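Local coordinates for DUF3247 family protein (Xanthomonas campestris pv. campestris, PDB 2E12) that is of unknown function but adopts a novel variant of the Sm-like fold, which leaves a role in RNA or nucleic-acid binding possible but unproven, at residues A[31-34]-A[40-43]; A[52-57]-A[64-69]; A[2-7]-A[57-62]. All blocks are in the same frame, centred on the assembly; numbering follows the deposited sequence.

Interaction 1 of 3, residues A[31-34]-A[40-43]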
loop_
_atom_site.group_PDB
_atom_site.type_symbol
_atom_site.label_atom_id
_atom_site.label_comp_id
_atom_site.label_asym_id
_atom_site.label_seq_id
_atom_site.Cartn_x
_atom_site.Cartn_y
_atom_site.Cartn_z
ATOM N N VAL A 31 8.391 -14.100 10.548
ATOM C CA VAL A 31 8.198 -12.713 10.933
ATOM C C VAL A 31 7.604 -12.578 12.325
ATOM O O VAL A 31 7.173 -13.560 12.934
ATOM C CB VAL A 31 7.248 -12.006 9.945
ATOM C CG1 VAL A 31 7.791 -12.102 8.529
ATOM C CG2 VAL A 31 5.871 -12.647 10.016
ATOM N N ARG A 32 7.623 -11.354 12.832
ATOM C CA ARG A 32 7.036 -11.047 14.131
ATOM C C ARG A 32 6.014 -9.993 13.748
ATOM O O ARG A 32 6.332 -9.062 13.003
ATOM C CB ARG A 32 8.067 -10.459 15.086
ATOM C CG ARG A 32 7.805 -10.752 16.560
ATOM C CD ARG A 32 9.095 -10.605 17.367
ATOM N NE ARG A 32 9.832 -9.392 17.014
ATOM C CZ ARG A 32 9.378 -8.155 17.193
ATOM N NH1 ARG A 32 8.180 -7.952 17.728
ATOM N NH2 ARG A 32 10.117 -7.118 16.826
ATOM N N ILE A 33 4.795 -10.146 14.248
ATOM C CA ILE A 33 3.709 -9.238 13.911
ATOM C C ILE A 33 3.167 -8.426 15.077
ATOM O O ILE A 33 3.011 -8.946 16.174
ATOM C CB ILE A 33 2.544 -10.042 13.311
ATOM C CG1 ILE A 33 3.057 -10.871 12.129
ATOM C CG2 ILE A 33 1.416 -9.110 12.884
ATOM C CD1 ILE A 33 2.041 -11.853 11.579
ATOM N N GLU A 34 2.885 -7.150 14.823
ATOM C CA GLU A 34 2.307 -6.271 15.836
ATOM C C GLU A 34 0.811 -6.149 15.521
ATOM O O GLU A 34 0.438 -5.771 14.407
ATOM C CB GLU A 34 2.958 -4.881 15.810
ATOM C CG GLU A 34 4.429 -4.860 16.219
ATOM C CD GLU A 34 4.940 -3.451 16.496
ATOM O OE1 GLU A 34 6.162 -3.283 16.710
ATOM O OE2 GLU A 34 4.115 -2.512 16.507
ATOM N N MET A 40 1.233 -9.583 20.072
ATOM C CA MET A 40 2.136 -9.830 18.968
ATOM C C MET A 40 2.360 -11.318 18.845
ATOM O O MET A 40 2.541 -12.015 19.841
ATOM C CB MET A 40 3.461 -9.099 19.203
ATOM C CG MET A 40 4.017 -9.209 20.615
ATOM S SD MET A 40 4.682 -10.836 21.036
ATOM C CE MET A 40 6.423 -10.620 20.609
ATOM N N ILE A 41 2.309 -11.803 17.610
ATOM C CA ILE A 41 2.515 -13.217 17.330
ATOM C C ILE A 41 3.717 -13.360 16.417
ATOM O O ILE A 41 3.943 -12.531 15.539
ATOM C CB ILE A 41 1.273 -13.843 16.647
ATOM C CG1 ILE A 41 1.523 -15.331 16.386
ATOM C CG2 ILE A 41 0.973 -13.119 15.336
ATOM C CD1 ILE A 41 0.295 -16.102 15.937
ATOM N N ALA A 42 4.498 -14.406 16.633
ATOM C CA ALA A 42 5.676 -14.645 15.818
ATOM C C ALA A 42 5.613 -16.069 15.309
ATOM O O ALA A 42 5.081 -16.947 15.984
ATOM C CB ALA A 42 6.922 -14.444 16.634
ATOM N N GLY A 43 6.141 -16.289 14.112
ATOM C CA GLY A 43 6.124 -17.621 13.554
ATOM C C GLY A 43 6.352 -17.641 12.069
ATOM O O GLY A 43 6.930 -16.703 11.499
#
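Ile33 lies alongside Ile41, the two side chains running the same way from neighbouring strands, with CG2 of Ile41 4.0 Å from CB of Ile33 and 4.1 Å from its CD1. CG1 of Ile41 stands opposite the backbone N (chi1 -179°), and this brings the CG2 branch, rather than the longer arm, against Ile33. The CG1-CD1 arm leads away from Ile33, CD1 toward Ile69, and the side chain also touches Ile81, while Ile33 rests on Leu67 and Ile86. On the other face, the aliphatic CG of Arg32 covers the methyl of Ala42, with 3.8 Å between CG and CB. The backbone evidence for pairing is clearest at the corner: Val31 N reaches Gly43 O at 3.1 Å, and Gly43 N returns a bond of the same length to Val31 O. Further along, Ile33 N to Ile41 O is short at 2.8 Å, whereas Ile41 N to Ile33 O is a weak, bent bond of 3.3 Å. The strand axes run antiparallel, at 167°. Strands 30-35 and 40-42 form a beta hairpin; at Gly43 the chain turns a corner and leaves for the second sheet of this protein's variant Sm-like fold.

Interaction 2 of 3, residues A[52-57]-A[64-69]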
loop_
_atom_site.group_PDB
_atom_site.type_symbol
_atom_site.label_atom_id
_atom_site.label_comp_id
_atom_site.label_asym_id
_atom_site.label_seq_id
_atom_site.Cartn_x
_atom_site.Cartn_y
_atom_site.Cartn_z
ATOM N N GLN A 52 -9.395 -10.425 -0.180
ATOM C CA GLN A 52 -10.627 -10.795 -0.874
ATOM C C GLN A 52 -11.840 -9.982 -0.441
ATOM O O GLN A 52 -11.751 -9.102 0.417
ATOM C CB GLN A 52 -10.947 -12.269 -0.629
ATOM C CG GLN A 52 -9.823 -13.238 -0.924
ATOM C CD GLN A 52 -10.079 -14.613 -0.335
ATOM O OE1 GLN A 52 -11.149 -15.191 -0.520
ATOM N NE2 GLN A 52 -9.093 -15.144 0.374
ATOM N N THR A 53 -12.980 -10.309 -1.045
ATOM C CA THR A 53 -14.261 -9.661 -0.745
ATOM C C THR A 53 -15.106 -10.531 0.197
ATOM O O THR A 53 -15.266 -11.738 -0.019
ATOM C CB THR A 53 -15.076 -9.424 -2.030
ATOM O OG1 THR A 53 -14.313 -8.629 -2.947
ATOM C CG2 THR A 53 -16.379 -8.714 -1.700
ATOM N N TYR A 54 -15.670 -9.909 1.225
ATOM C CA TYR A 54 -16.504 -10.626 2.201
ATOM C C TYR A 54 -17.729 -9.782 2.536
ATOM O O TYR A 54 -17.865 -8.669 2.038
ATOM C CB TYR A 54 -15.722 -10.864 3.499
ATOM C CG TYR A 54 -14.489 -11.739 3.374
ATOM C CD1 TYR A 54 -14.593 -13.129 3.363
ATOM C CD2 TYR A 54 -13.215 -11.174 3.301
ATOM C CE1 TYR A 54 -13.460 -13.934 3.289
ATOM C CE2 TYR A 54 -12.079 -11.968 3.225
ATOM C CZ TYR A 54 -12.207 -13.346 3.220
ATOM O OH TYR A 54 -11.082 -14.135 3.152
ATOM N N ARG A 55 -18.610 -10.332 3.370
ATOM C CA ARG A 55 -19.816 -9.648 3.857
ATOM C C ARG A 55 -19.778 -9.639 5.380
ATOM O O ARG A 55 -19.362 -10.627 6.006
ATOM C CB ARG A 55 -21.118 -10.382 3.494
ATOM C CG ARG A 55 -21.615 -10.255 2.086
ATOM C CD ARG A 55 -23.067 -10.733 2.060
ATOM N NE ARG A 55 -23.576 -10.958 0.713
ATOM C CZ ARG A 55 -24.764 -11.483 0.443
ATOM N NH1 ARG A 55 -25.578 -11.833 1.430
ATOM N NH2 ARG A 55 -25.121 -11.703 -0.816
ATOM N N ASP A 56 -20.227 -8.542 5.982
ATOM C CA ASP A 56 -20.303 -8.495 7.435
ATOM C C ASP A 56 -21.742 -8.868 7.817
ATOM O O ASP A 56 -22.566 -9.176 6.948
ATOM C CB ASP A 56 -19.934 -7.112 7.991
ATOM C CG ASP A 56 -20.718 -5.973 7.348
ATOM O OD1 ASP A 56 -21.874 -6.166 6.921
ATOM O OD2 ASP A 56 -20.169 -4.853 7.298
ATOM N N GLU A 57 -22.041 -8.845 9.110
ATOM C CA GLU A 57 -23.363 -9.206 9.582
ATOM C C GLU A 57 -24.503 -8.357 9.028
ATOM O O GLU A 57 -25.611 -8.864 8.852
ATOM C CB GLU A 57 -23.407 -9.165 11.104
ATOM C CG GLU A 57 -24.686 -9.753 11.649
ATOM C CD GLU A 57 -24.775 -9.663 13.138
ATOM O OE1 GLU A 57 -23.756 -9.942 13.811
ATOM O OE2 GLU A 57 -25.877 -9.332 13.643
ATOM N N ASN A 64 -10.724 -7.595 3.001
ATOM C CA ASN A 64 -10.058 -8.094 4.200
ATOM C C ASN A 64 -9.275 -9.345 3.802
ATOM O O ASN A 64 -9.232 -9.702 2.627
ATOM C CB ASN A 64 -11.079 -8.452 5.275
ATOM C CG ASN A 64 -10.509 -8.340 6.677
ATOM O OD1 ASN A 64 -9.300 -8.448 6.882
ATOM N ND2 ASN A 64 -11.380 -8.149 7.649
ATOM N N GLY A 65 -8.660 -10.006 4.779
ATOM C CA GLY A 65 -7.896 -11.213 4.491
ATOM C C GLY A 65 -7.627 -12.058 5.727
ATOM O O GLY A 65 -7.696 -11.571 6.857
ATOM N N GLN A 66 -7.315 -13.334 5.510
ATOM C CA GLN A 66 -7.040 -14.248 6.606
ATOM C C GLN A 66 -5.620 -14.764 6.501
ATOM O O GLN A 66 -5.189 -15.198 5.435
ATOM C CB GLN A 66 -8.039 -15.414 6.587
ATOM C CG GLN A 66 -9.490 -14.958 6.806
ATOM C CD GLN A 66 -10.492 -16.099 6.733
ATOM O OE1 GLN A 66 -10.558 -16.932 7.631
ATOM N NE2 GLN A 66 -11.265 -16.146 5.653
ATOM N N LEU A 67 -4.909 -14.710 7.625
ATOM C CA LEU A 67 -3.516 -15.142 7.734
ATOM C C LEU A 67 -3.388 -16.312 8.703
ATOM O O LEU A 67 -3.986 -16.309 9.781
ATOM C CB LEU A 67 -2.661 -13.983 8.247
ATOM C CG LEU A 67 -1.187 -14.194 8.596
ATOM C CD1 LEU A 67 -0.393 -14.473 7.342
ATOM C CD2 LEU A 67 -0.649 -12.946 9.281
ATOM N N ARG A 68 -2.622 -17.316 8.289
ATOM C CA ARG A 68 -2.365 -18.495 9.101
ATOM C C ARG A 68 -0.875 -18.502 9.436
ATOM O O ARG A 68 -0.027 -18.370 8.546
ATOM C CB ARG A 68 -2.717 -19.774 8.333
ATOM C CG ARG A 68 -2.470 -21.058 9.120
ATOM C CD ARG A 68 -2.631 -22.291 8.224
ATOM N NE ARG A 68 -1.581 -23.274 8.454
ATOM C CZ ARG A 68 -1.370 -24.348 7.701
ATOM N NH1 ARG A 68 -2.144 -24.605 6.648
ATOM N NH2 ARG A 68 -0.360 -25.153 7.984
ATOM N N ILE A 69 -0.563 -18.640 10.718
ATOM C CA ILE A 69 0.818 -18.669 11.180
ATOM C C ILE A 69 1.002 -20.004 11.889
ATOM O O ILE A 69 0.158 -20.394 12.689
ATOM C CB ILE A 69 1.095 -17.542 12.212
ATOM C CG1 ILE A 69 0.679 -16.197 11.635
ATOM C CG2 ILE A 69 2.576 -17.512 12.597
ATOM C CD1 ILE A 69 1.376 -15.877 10.331
HETATM O O HOH W 1 -8.034 -14.286 2.871
#
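Tyr54 sends its side chain from strand 44-55 toward strand 61-70 and touches Asn64 and Gln66 in turn. At CB the chain sets off with CG opposite the carbonyl carbon (chi1 -63°), which swings the ring across Asn64, the two side chains at about a right angle. CD2 comes first, 4.0 Å from CB of Asn64. CE2 follows, 3.7 Å from the backbone O of Asn64, which sits at the ring edge in the ring plane; the Asn64 amide itself stands almost perpendicular to the ring. At the tip, OH accepts a bond from Gln66 NE2 at 3.2 Å, nearly straight (171°) and lying in the Gln66 amide plane. OH also bonds a water at 3.1 Å, and that water accepts from Gln66 N, so the hydroxyl is tied to both the side chain and the backbone of one residue. Trp82, edge-to-face with the ring, adds an aromatic neighbour from strand 79-82.

These strands form a beta hairpin of the variant Sm-like fold, but their local axes are 103° apart, and within these segments they pair at one bridge: Gln52 N donates to Asn64 O at 2.9 Å, and Asn64 N to Gln52 O at 3.2 Å. Asn64 OD1 accepts from the backbone N of the following residue, Gly65, at 2.7 Å, while Asn64 ND2 donates to His7 O in the N-terminal segment.

Interaction 3 of 3, residues A[2-7]-A[57-62]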
loop_
_atom_site.group_PDB
_atom_site.type_symbol
_atom_site.label_atom_id
_atom_site.label_comp_id
_atom_site.label_asym_id
_atom_site.label_seq_id
_atom_site.Cartn_x
_atom_site.Cartn_y
_atom_site.Cartn_z
ATOM N N PRO A 2 -21.873 -16.390 -0.177
ATOM C CA PRO A 2 -21.038 -15.365 0.462
ATOM C C PRO A 2 -20.213 -15.850 1.653
ATOM O O PRO A 2 -20.678 -16.649 2.457
ATOM C CB PRO A 2 -22.054 -14.298 0.903
ATOM C CG PRO A 2 -23.369 -14.701 0.227
ATOM C CD PRO A 2 -23.285 -16.198 0.185
ATOM N N LYS A 3 -18.984 -15.365 1.760
ATOM C CA LYS A 3 -18.135 -15.709 2.891
ATOM C C LYS A 3 -18.280 -14.492 3.799
ATOM O O LYS A 3 -18.252 -13.359 3.317
ATOM C CB LYS A 3 -16.682 -15.885 2.444
ATOM C CG LYS A 3 -16.502 -16.912 1.338
ATOM C CD LYS A 3 -15.034 -17.105 1.015
ATOM C CE LYS A 3 -14.834 -18.159 -0.061
ATOM N NZ LYS A 3 -13.387 -18.388 -0.342
ATOM N N TYR A 4 -18.472 -14.721 5.094
ATOM C CA TYR A 4 -18.651 -13.621 6.047
ATOM C C TYR A 4 -17.427 -13.375 6.925
ATOM O O TYR A 4 -16.739 -14.310 7.336
ATOM C CB TYR A 4 -19.879 -13.881 6.934
ATOM C CG TYR A 4 -21.197 -13.831 6.177
ATOM C CD1 TYR A 4 -21.568 -14.860 5.303
ATOM C CD2 TYR A 4 -22.047 -12.722 6.284
ATOM C CE1 TYR A 4 -22.752 -14.778 4.543
ATOM C CE2 TYR A 4 -23.235 -12.637 5.533
ATOM C CZ TYR A 4 -23.578 -13.663 4.664
ATOM O OH TYR A 4 -24.725 -13.559 3.892
ATOM N N ALA A 5 -17.146 -12.102 7.182
ATOM C CA ALA A 5 -16.012 -11.714 8.012
ATOM C C ALA A 5 -16.499 -10.719 9.051
ATOM O O ALA A 5 -17.470 -10.004 8.823
ATOM C CB ALA A 5 -14.906 -11.088 7.151
ATOM N N PRO A 6 -15.842 -10.682 10.215
ATOM C CA PRO A 6 -16.199 -9.768 11.302
ATOM C C PRO A 6 -16.204 -8.281 10.895
ATOM O O PRO A 6 -17.019 -7.513 11.399
ATOM C CB PRO A 6 -15.168 -10.096 12.394
ATOM C CG PRO A 6 -14.086 -10.896 11.669
ATOM C CD PRO A 6 -14.866 -11.681 10.677
ATOM N N HIS A 7 -15.298 -7.888 9.996
ATOM C CA HIS A 7 -15.218 -6.500 9.508
ATOM C C HIS A 7 -14.760 -6.504 8.047
ATOM O O HIS A 7 -14.057 -7.422 7.631
ATOM C CB HIS A 7 -14.202 -5.670 10.317
ATOM C CG HIS A 7 -14.402 -5.718 11.801
ATOM N ND1 HIS A 7 -13.990 -6.784 12.573
ATOM C CD2 HIS A 7 -14.952 -4.823 12.656
ATOM C CE1 HIS A 7 -14.274 -6.542 13.841
ATOM N NE2 HIS A 7 -14.858 -5.360 13.917
ATOM N N GLU A 57 -22.041 -8.845 9.110
ATOM C CA GLU A 57 -23.363 -9.206 9.582
ATOM C C GLU A 57 -24.503 -8.357 9.028
ATOM O O GLU A 57 -25.611 -8.864 8.852
ATOM C CB GLU A 57 -23.407 -9.165 11.104
ATOM C CG GLU A 57 -24.686 -9.753 11.649
ATOM C CD GLU A 57 -24.775 -9.663 13.138
ATOM O OE1 GLU A 57 -23.756 -9.942 13.811
ATOM O OE2 GLU A 57 -25.877 -9.332 13.643
ATOM N N GLN A 58 -24.248 -7.069 8.794
ATOM C CA GLN A 58 -25.258 -6.155 8.254
ATOM C C GLN A 58 -25.398 -6.370 6.751
ATOM O O GLN A 58 -26.164 -5.680 6.088
ATOM C CB GLN A 58 -24.864 -4.694 8.538
ATOM C CG GLN A 58 -25.243 -4.196 9.932
ATOM C CD GLN A 58 -24.558 -2.882 10.317
ATOM O OE1 GLN A 58 -24.526 -1.919 9.534
ATOM N NE2 GLN A 58 -24.023 -2.833 11.534
ATOM N N GLU A 59 -24.634 -7.331 6.232
ATOM C CA GLU A 59 -24.621 -7.705 4.819
ATOM C C GLU A 59 -23.919 -6.736 3.851
ATOM O O GLU A 59 -24.239 -6.721 2.669
ATOM C CB GLU A 59 -26.048 -7.962 4.323
ATOM C CG GLU A 59 -26.860 -8.947 5.160
ATOM C CD GLU A 59 -26.342 -10.373 5.088
ATOM O OE1 GLU A 59 -25.691 -10.726 4.091
ATOM O OE2 GLU A 59 -26.605 -11.153 6.026
ATOM N N ARG A 60 -22.966 -5.948 4.351
ATOM C CA ARG A 60 -22.200 -5.004 3.531
ATOM C C ARG A 60 -20.907 -5.683 3.019
ATOM O O ARG A 60 -20.246 -6.403 3.770
ATOM C CB ARG A 60 -21.831 -3.751 4.357
ATOM C CG ARG A 60 -22.991 -3.114 5.152
ATOM C CD ARG A 60 -22.463 -1.980 6.060
ATOM N NE ARG A 60 -23.501 -1.264 6.817
ATOM C CZ ARG A 60 -24.422 -0.477 6.272
ATOM N NH1 ARG A 60 -24.450 -0.287 4.957
ATOM N NH2 ARG A 60 -25.332 0.109 7.039
ATOM N N GLU A 61 -20.548 -5.448 1.756
ATOM C CA GLU A 61 -19.345 -6.046 1.147
ATOM C C GLU A 61 -18.091 -5.160 1.215
ATOM O O GLU A 61 -18.169 -3.937 1.055
ATOM C CB GLU A 61 -19.618 -6.395 -0.316
ATOM C CG GLU A 61 -20.680 -7.446 -0.506
ATOM C CD GLU A 61 -20.683 -8.022 -1.913
ATOM O OE1 GLU A 61 -21.075 -9.197 -2.044
ATOM O OE2 GLU A 61 -20.297 -7.312 -2.876
ATOM N N GLY A 62 -16.936 -5.786 1.429
ATOM C CA GLY A 62 -15.689 -5.034 1.523
ATOM C C GLY A 62 -14.462 -5.935 1.493
ATOM O O GLY A 62 -14.583 -7.148 1.333
#
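The connection at the tip of the beta hairpin 44-55/61-70, part of this protein's variant Sm-like fold, meets the N-terminal segment of the chain through Tyr4 and Glu59. This surface contact buries 134 Å² in all; Tyr4 and Glu59 are the one pair within 4.5 Å across the two segments. Tyr4 OH donates to Glu59 OE1 at 3.0 Å, approaching the syn lone pair, the one on the side of the second oxygen. The carboxylate carbon lies at the edge of the Tyr4 ring and in its plane, yet the two flat groups are steeply turned, 78° apart. OE1 also lies 3.4 Å from CE2 of Tyr4, with OE2 at 3.7 Å from the same atom.

The Glu59 side chain bends at chi2 (-68°), which carries the carboxylate toward the ring; its backbone is left-handed (phi 74°), consistent with a tight connection between strands. The stronger partner of Glu59 OE1 is Arg55 NH1, which forms a salt bridge with it and a weak hydrogen bond to Tyr4 OH; this charge probably steadies the carboxylate. Backbone bonds of Lys3 and Ala5 to Arg55 hold the N-terminal segment against the end of strand 44-55. Within the connection, Asp56 OD1 accepts from Arg60 N, and the Arg60 side chain reaches back to Gln58, its NE 3.0 Å from Gln58 OE1 and tilted out of the carbonyl plane.

Overall arrangement
Interactions 2 and 3 are neighbours, their centres 9 Å apart, at one end of the hairpin 44-55/61-70. They share Glu57 and are joined by hydrogen bonds from strands 44-55 and 61-70 to the N-terminal segment, and by packing of Arg55 CZ 3.5 Å from Pro2 CG. Interaction 1 belongs to the other three-stranded sheet, on the opposite side of the chain's centre. Its centre is about 19 Å from that of interaction 2, but the far end of segment 64-69 reaches it: Ile33 CD1 lies 3.7 Å from Leu67 CD2, and Gly43 CA 3.7 Å from Ile69 CG2. Interactions 1 and 3 do not touch, their nearest atoms being about 15 Å apart. Strand 61-70 thus takes part in interactions 2 and 3 and packs Leu67 and Ile69 against interaction 1.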